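Fructose-2,6-bisphosphatase TIGAR B (Danio rerio, PDB 3E9D) probably hydrolyses fructose 2,6-bisphosphate to fructose 6-phosphate and phosphate, and fructose 1,6-bisphosphate too, thereby restraining glycolysis. Local coordinates at residues F186-V191 / F212-N217; Q23-D28 / G121-E126. One frame throughout, in Å; residues are numbered along the deposited sequence.

Interaction 1 (F186-V191 / F212-N217)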
ATOM      1  N   PHE A 186      -5.595  -4.835   4.027  1.00 18.52           N
ATOM      2  CA  PHE A 186      -5.360  -3.407   4.306  1.00 17.62           C
ATOM      3  C   PHE A 186      -5.215  -2.548   3.036  1.00 17.15           C
ATOM      4  O   PHE A 186      -5.832  -1.471   2.922  1.00 16.52           O
ATOM      5  CB  PHE A 186      -4.112  -3.233   5.168  1.00 17.79           C
ATOM      6  CG  PHE A 186      -3.850  -1.810   5.555  1.00 19.11           C
ATOM      7  CD1 PHE A 186      -4.430  -1.275   6.704  1.00 18.27           C
ATOM      8  CD2 PHE A 186      -3.011  -1.000   4.773  1.00 18.52           C
ATOM      9  CE1 PHE A 186      -4.177   0.059   7.081  1.00 20.14           C
ATOM     10  CE2 PHE A 186      -2.768   0.325   5.134  1.00 19.11           C
ATOM     11  CZ  PHE A 186      -3.348   0.854   6.295  1.00 19.89           C
ATOM     12  N   ILE A 187      -4.391  -3.011   2.095  1.00 16.62           N
ATOM     13  CA  ILE A 187      -4.156  -2.282   0.860  1.00 16.55           C
ATOM     14  C   ILE A 187      -5.437  -2.176   0.037  1.00 16.88           C
ATOM     15  O   ILE A 187      -5.718  -1.125  -0.531  1.00 17.16           O
ATOM     16  CB  ILE A 187      -2.974  -2.911   0.006  1.00 16.43           C
ATOM     17  CG1 ILE A 187      -1.612  -2.631   0.679  1.00 15.85           C
ATOM     18  CG2 ILE A 187      -2.985  -2.385  -1.417  1.00 16.65           C
ATOM     19  CD1 ILE A 187      -0.466  -3.593   0.220  1.00 13.41           C
ATOM     20  N   ARG A 188      -6.208  -3.262  -0.023  1.00 16.78           N
ATOM     21  CA  ARG A 188      -7.449  -3.252  -0.784  1.00 16.97           C
ATOM     22  C   ARG A 188      -8.403  -2.213  -0.231  1.00 16.46           C
ATOM     23  O   ARG A 188      -8.975  -1.423  -0.987  1.00 15.74           O
ATOM     24  CB  ARG A 188      -8.128  -4.625  -0.773  1.00 17.00           C
ATOM     25  CG  ARG A 188      -9.118  -4.776  -1.929  1.00 18.07           C
ATOM     26  CD  ARG A 188      -9.581  -6.230  -2.050  1.00 20.73           C
ATOM     27  NE  ARG A 188     -10.411  -6.411  -3.242  1.00 22.22           N
ATOM     28  CZ  ARG A 188     -11.109  -7.514  -3.507  1.00 23.82           C
ATOM     29  NH1 ARG A 188     -11.083  -8.530  -2.652  1.00 22.49           N
ATOM     30  NH2 ARG A 188     -11.839  -7.594  -4.621  1.00 23.37           N
ATOM     31  N   ILE A 189      -8.559  -2.220   1.092  1.00 16.10           N
ATOM     32  CA  ILE A 189      -9.414  -1.253   1.761  1.00 16.16           C
ATOM     33  C   ILE A 189      -8.905   0.178   1.526  1.00 16.51           C
ATOM     34  O   ILE A 189      -9.699   1.093   1.263  1.00 16.34           O
ATOM     35  CB  ILE A 189      -9.596  -1.610   3.266  1.00 16.30           C
ATOM     36  CG1 ILE A 189     -10.442  -2.895   3.372  1.00 17.43           C
ATOM     37  CG2 ILE A 189     -10.270  -0.440   4.041  1.00 15.70           C
ATOM     38  CD1 ILE A 189     -10.296  -3.668   4.723  1.00 20.02           C
ATOM     39  N   SER A 190      -7.584   0.359   1.602  1.00 16.31           N
ATOM     40  CA  SER A 190      -6.946   1.676   1.422  1.00 16.71           C
ATOM     41  C   SER A 190      -7.107   2.220   0.005  1.00 16.39           C
ATOM     42  O   SER A 190      -7.431   3.401  -0.174  1.00 16.74           O
ATOM     43  CB  SER A 190      -5.460   1.598   1.772  1.00 16.73           C
ATOM     44  OG  SER A 190      -5.299   1.208   3.141  1.00 18.39           O
ATOM     45  N   VAL A 191      -6.884   1.361  -0.994  1.00 16.51           N
ATOM     46  CA  VAL A 191      -7.095   1.742  -2.385  1.00 16.76           C
ATOM     47  C   VAL A 191      -8.530   2.226  -2.604  1.00 17.08           C
ATOM     48  O   VAL A 191      -8.745   3.269  -3.250  1.00 17.11           O
ATOM     49  CB  VAL A 191      -6.728   0.581  -3.369  1.00 17.45           C
ATOM     50  CG1 VAL A 191      -7.241   0.857  -4.759  1.00 16.47           C
ATOM     51  CG2 VAL A 191      -5.199   0.379  -3.411  1.00 16.47           C
ATOM     52  N   PHE A 212     -10.120  -2.328  -8.129  1.00 18.51           N
ATOM     53  CA  PHE A 212     -10.638  -2.859  -6.879  1.00 19.50           C
ATOM     54  C   PHE A 212     -10.299  -4.347  -6.617  1.00 19.81           C
ATOM     55  O   PHE A 212     -10.831  -4.945  -5.679  1.00 19.45           O
ATOM     56  CB  PHE A 212     -12.158  -2.634  -6.811  1.00 19.91           C
ATOM     57  CG  PHE A 212     -12.559  -1.173  -6.816  1.00 21.06           C
ATOM     58  CD1 PHE A 212     -12.034  -0.285  -5.869  1.00 20.41           C
ATOM     59  CD2 PHE A 212     -13.457  -0.687  -7.759  1.00 20.98           C
ATOM     60  CE1 PHE A 212     -12.401   1.078  -5.855  1.00 20.69           C
ATOM     61  CE2 PHE A 212     -13.824   0.681  -7.766  1.00 22.19           C
ATOM     62  CZ  PHE A 212     -13.309   1.557  -6.807  1.00 20.63           C
ATOM     63  N   SER A 213      -9.404  -4.922  -7.421  1.00 19.55           N
ATOM     64  CA  SER A 213      -9.029  -6.342  -7.289  1.00 20.10           C
ATOM     65  C   SER A 213      -8.143  -6.614  -6.056  1.00 20.17           C
ATOM     66  O   SER A 213      -7.555  -5.679  -5.492  1.00 19.91           O
ATOM     67  CB  SER A 213      -8.340  -6.825  -8.582  1.00 20.14           C
ATOM     68  OG  SER A 213      -7.116  -6.139  -8.772  1.00 21.15           O
ATOM     69  N   PRO A 214      -8.067  -7.892  -5.605  1.00 20.94           N
ATOM     70  CA  PRO A 214      -7.154  -8.191  -4.495  1.00 21.46           C
ATOM     71  C   PRO A 214      -5.688  -8.086  -4.965  1.00 22.00           C
ATOM     72  O   PRO A 214      -5.399  -8.392  -6.129  1.00 22.42           O
ATOM     73  CB  PRO A 214      -7.516  -9.626  -4.091  1.00 22.22           C
ATOM     74  CG  PRO A 214      -8.249 -10.230  -5.269  1.00 22.10           C
ATOM     75  CD  PRO A 214      -8.746  -9.091  -6.149  1.00 21.44           C
ATOM     76  N   CYS A 215      -4.793  -7.604  -4.109  1.00 21.58           N
ATOM     77  CA  CYS A 215      -3.389  -7.422  -4.495  1.00 21.89           C
ATOM     78  C   CYS A 215      -2.598  -8.719  -4.358  1.00 21.09           C
ATOM     79  O   CYS A 215      -2.669  -9.375  -3.307  1.00 21.01           O
ATOM     80  CB  CYS A 215      -2.715  -6.341  -3.653  1.00 22.80           C
ATOM     81  SG  CYS A 215      -1.051  -5.899  -4.311  1.00 26.36           S
ATOM     82  N   PRO A 216      -1.839  -9.099  -5.405  1.00 20.31           N
ATOM     83  CA  PRO A 216      -1.019 -10.320  -5.250  1.00 20.20           C
ATOM     84  C   PRO A 216       0.163 -10.047  -4.343  1.00 19.14           C
ATOM     85  O   PRO A 216       0.451  -8.889  -4.049  1.00 18.42           O
ATOM     86  CB  PRO A 216      -0.533 -10.623  -6.672  1.00 19.82           C
ATOM     87  CG  PRO A 216      -0.629  -9.303  -7.407  1.00 21.11           C
ATOM     88  CD  PRO A 216      -1.759  -8.526  -6.761  1.00 20.63           C
ATOM     89  N   ASN A 217       0.837 -11.105  -3.897  1.00 19.38           N
ATOM     90  CA  ASN A 217       2.081 -10.951  -3.144  1.00 19.38           C
ATOM     91  C   ASN A 217       3.102 -10.145  -3.966  1.00 19.16           C
ATOM     92  O   ASN A 217       3.395 -10.493  -5.119  1.00 19.54           O
ATOM     93  CB  ASN A 217       2.664 -12.322  -2.798  1.00 19.33           C
ATOM     94  CG  ASN A 217       1.912 -13.018  -1.691  1.00 18.97           C
ATOM     95  OD1 ASN A 217       1.330 -14.070  -1.914  1.00 19.90           O
ATOM     96  ND2 ASN A 217       1.949 -12.460  -0.484  1.00 16.24           N
TER
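R188 and P214 bring the two backbones closest, their CA atoms 6.2 Å apart, where helix 184-197 passes the irregular chain running from helix 208-211 to strand 220-230. In this phosphoglycerate mutase-type histidine phosphatase fold, that helix follows strand 177-182 and H183, the presumed transition-state stabiliser. One side chain carries the contact. With its CG anti to the backbone N (chi1 -160°) and the chain extended as far as NE, R188 reaches out from the helix to the carbonyl of F212, the first residue to leave the preceding helix. The grip is side-on: R188 NE (2.9 Å) and R188 NH2 (3.0 Å) both donate to F212 O, which lies close to the guanidinium plane. Neither bond is straight, the N-H...O angles being 152° and 141°, as expected when two nitrogens share one oxygen. The paired bonds restrain the rotation of the guanidinium, and P214 N sits over one of its faces, offset toward the rim. The F212 ring has a separate cation-pi partner in R192, one helical turn beyond R188. The side chains of R188 and P214 lie side by side and point the same way, P214 CD being 3.8 Å from R188 NH2.

Interaction 2 (Q23-D28 / G121-E126)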
ATOM      1  N   GLN A  23      -4.118 -14.747   7.472  1.00 27.79           N
ATOM      2  CA  GLN A  23      -2.966 -14.178   8.171  1.00 29.15           C
ATOM      3  C   GLN A  23      -3.204 -12.716   8.562  1.00 29.03           C
ATOM      4  O   GLN A  23      -3.240 -11.843   7.701  1.00 30.89           O
ATOM      5  CB  GLN A  23      -1.721 -14.306   7.286  1.00 29.63           C
ATOM      6  CG  GLN A  23      -0.438 -14.548   8.074  1.00 31.66           C
ATOM      7  CD  GLN A  23       0.776 -14.725   7.177  1.00 32.12           C
ATOM      8  OE1 GLN A  23       1.871 -14.901   7.666  1.00 36.97           O
ATOM      9  NE2 GLN A  23       0.589 -14.628   5.879  1.00 32.97           N
ATOM     10  N   GLY A  24      -3.362 -12.446   9.853  1.00 27.88           N
ATOM     11  CA  GLY A  24      -3.716 -11.102  10.312  1.00 26.22           C
ATOM     12  C   GLY A  24      -2.620 -10.464  11.139  1.00 25.75           C
ATOM     13  O   GLY A  24      -1.488 -10.347  10.691  1.00 25.06           O
ATOM     14  N   GLN A  25      -2.953 -10.059  12.358  1.00 25.27           N
ATOM     15  CA  GLN A  25      -2.019  -9.310  13.203  1.00 25.48           C
ATOM     16  C   GLN A  25      -1.331 -10.169  14.236  1.00 26.37           C
ATOM     17  O   GLN A  25      -0.352  -9.724  14.841  1.00 27.91           O
ATOM     18  CB  GLN A  25      -2.745  -8.171  13.935  1.00 24.85           C
ATOM     19  CG  GLN A  25      -3.588  -7.310  13.044  1.00 24.33           C
ATOM     20  CD  GLN A  25      -4.255  -6.151  13.779  1.00 23.35           C
ATOM     21  OE1 GLN A  25      -3.951  -5.882  14.934  1.00 23.90           O
ATOM     22  NE2 GLN A  25      -5.146  -5.448  13.093  1.00 23.41           N
ATOM     23  N   GLY A  26      -1.833 -11.383  14.453  1.00 26.28           N
ATOM     24  CA  GLY A  26      -1.386 -12.214  15.566  1.00 26.99           C
ATOM     25  C   GLY A  26      -0.350 -13.270  15.249  1.00 27.54           C
ATOM     26  O   GLY A  26       0.487 -13.595  16.090  1.00 28.11           O
ATOM     27  N   ILE A  27      -0.378 -13.796  14.030  1.00 26.88           N
ATOM     28  CA  ILE A  27       0.601 -14.786  13.646  1.00 26.89           C
ATOM     29  C   ILE A  27       1.698 -14.126  12.795  1.00 26.08           C
ATOM     30  O   ILE A  27       1.467 -13.744  11.646  1.00 25.66           O
ATOM     31  CB  ILE A  27      -0.085 -15.970  12.940  1.00 27.43           C
ATOM     32  CG1 ILE A  27      -1.226 -16.489  13.829  1.00 28.98           C
ATOM     33  CG2 ILE A  27       0.922 -17.084  12.702  1.00 28.82           C
ATOM     34  CD1 ILE A  27      -2.214 -17.380  13.121  1.00 32.07           C
ATOM     35  N   ASP A  28       2.892 -13.987  13.363  1.00 25.54           N
ATOM     36  CA  ASP A  28       3.928 -13.161  12.748  1.00 25.98           C
ATOM     37  C   ASP A  28       4.930 -14.005  11.928  1.00 26.03           C
ATOM     38  O   ASP A  28       6.127 -13.974  12.157  1.00 26.48           O
ATOM     39  CB  ASP A  28       4.634 -12.322  13.830  1.00 25.97           C
ATOM     40  CG  ASP A  28       5.369 -11.101  13.266  1.00 26.25           C
ATOM     41  OD1 ASP A  28       5.201 -10.744  12.081  1.00 26.47           O
ATOM     42  OD2 ASP A  28       6.114 -10.469  14.030  1.00 26.72           O
ATOM     43  N   GLY A 121     -13.213 -10.914  17.810  1.00 18.79           N
ATOM     44  CA  GLY A 121     -11.841 -10.443  17.917  1.00 19.04           C
ATOM     45  C   GLY A 121     -11.283  -9.753  16.684  1.00 19.50           C
ATOM     46  O   GLY A 121     -10.151  -9.299  16.711  1.00 20.14           O
ATOM     47  N   GLY A 122     -12.047  -9.683  15.598  1.00 19.50           N
ATOM     48  CA  GLY A 122     -11.518  -9.168  14.339  1.00 19.64           C
ATOM     49  C   GLY A 122     -11.799  -7.680  14.209  1.00 19.93           C
ATOM     50  O   GLY A 122     -12.474  -7.104  15.052  1.00 19.22           O
ATOM     51  N   GLU A 123     -11.263  -7.069  13.159  1.00 20.07           N
ATOM     52  CA  GLU A 123     -11.484  -5.660  12.861  1.00 21.06           C
ATOM     53  C   GLU A 123     -12.545  -5.520  11.783  1.00 20.35           C
ATOM     54  O   GLU A 123     -12.542  -6.270  10.810  1.00 21.12           O
ATOM     55  CB  GLU A 123     -10.219  -5.033  12.298  1.00 21.44           C
ATOM     56  CG  GLU A 123      -9.289  -4.394  13.289  1.00 25.56           C
ATOM     57  CD  GLU A 123      -8.105  -3.724  12.574  1.00 27.68           C
ATOM     58  OE1 GLU A 123      -7.365  -4.419  11.835  1.00 24.48           O
ATOM     59  OE2 GLU A 123      -7.935  -2.497  12.759  1.00 30.55           O
ATOM     60  N   THR A 124     -13.424  -4.543  11.922  1.00 19.83           N
ATOM     61  CA  THR A 124     -14.375  -4.254  10.843  1.00 20.15           C
ATOM     62  C   THR A 124     -13.664  -3.490   9.712  1.00 20.06           C
ATOM     63  O   THR A 124     -12.537  -2.990   9.887  1.00 18.92           O
ATOM     64  CB  THR A 124     -15.545  -3.410  11.323  1.00 20.12           C
ATOM     65  OG1 THR A 124     -15.051  -2.110  11.669  1.00 21.16           O
ATOM     66  CG2 THR A 124     -16.239  -4.067  12.563  1.00 19.43           C
ATOM     67  N   LEU A 125     -14.314  -3.416   8.556  1.00 20.25           N
ATOM     68  CA  LEU A 125     -13.771  -2.645   7.451  1.00 21.71           C
ATOM     69  C   LEU A 125     -13.553  -1.178   7.826  1.00 21.15           C
ATOM     70  O   LEU A 125     -12.527  -0.620   7.484  1.00 21.38           O
ATOM     71  CB  LEU A 125     -14.662  -2.754   6.206  1.00 22.57           C
ATOM     72  CG  LEU A 125     -14.042  -2.196   4.922  1.00 25.35           C
ATOM     73  CD1 LEU A 125     -14.454  -3.045   3.713  1.00 28.67           C
ATOM     74  CD2 LEU A 125     -14.416  -0.714   4.719  1.00 28.35           C
ATOM     75  N   GLU A 126     -14.500  -0.561   8.527  1.00 20.95           N
ATOM     76  CA  GLU A 126     -14.345   0.851   8.927  1.00 21.40           C
ATOM     77  C   GLU A 126     -13.168   1.082   9.878  1.00 20.54           C
ATOM     78  O   GLU A 126     -12.518   2.124   9.811  1.00 20.54           O
ATOM     79  CB  GLU A 126     -15.632   1.413   9.551  1.00 21.89           C
ATOM     80  CG  GLU A 126     -16.681   1.864   8.525  1.00 27.42           C
ATOM     81  CD  GLU A 126     -16.138   2.862   7.492  1.00 32.80           C
ATOM     82  OE1 GLU A 126     -15.688   3.966   7.879  1.00 34.84           O
ATOM     83  OE2 GLU A 126     -16.162   2.536   6.284  1.00 37.43           O
TER
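The side chains of Q25 and E123 cross at about a right angle between two loops, and theirs is the one side-chain approach across the contact. Q25 NE2 comes within 2.8 Å of E123 OE1, but the angle is poor and the pair is not a hydrogen bond. The amide and carboxylate planes stand 87° apart. Q25 gets there with CG anti to its carbonyl carbon (chi1 -50°) and an extended chain beyond. Its chief polar partner is E89, the inferred proton donor/acceptor, which places the amide beside the probable active site of this branch 1 histidine phosphatase. Hydrogen bond and salt bridge divide the carboxylate of E123: OE1 accepts from the backbone N of G91, and OE2 pairs with NE of R131 on helix 125-146. An alanine in place of E123 would probably leave R131 without its carboxylate partner and G91 N without this acceptor, and open a gap beside the Q25 amide. Side-chain-to-backbone bonds order both loops: E96 OE2 accepts from the backbone N of G24, G26 and I27, while the T124 side chain caps the helix that begins at L125.

Both segments of interaction 2 precede those of interaction 1 along the chain. Their centres lie 15 Å apart, and they touch through packing of I189 CG1 on L125 CG, 4.0 Å away. Helix 125-146, which starts within interaction 2, packs against helix 184-197 of interaction 1, with V128 and R131 against F186, and F132 against S190. E89, the inferred proton donor/acceptor, joins them too, since it bonds to the backbone N of F186 and is the main polar partner of Q25. Interaction 1, centred about 8 Å from the centre of the chain, bonds helix 184-197 to the loop after helix 208-211, whereas interaction 2, centred about 17 Å out, sets two loops side by side near E89.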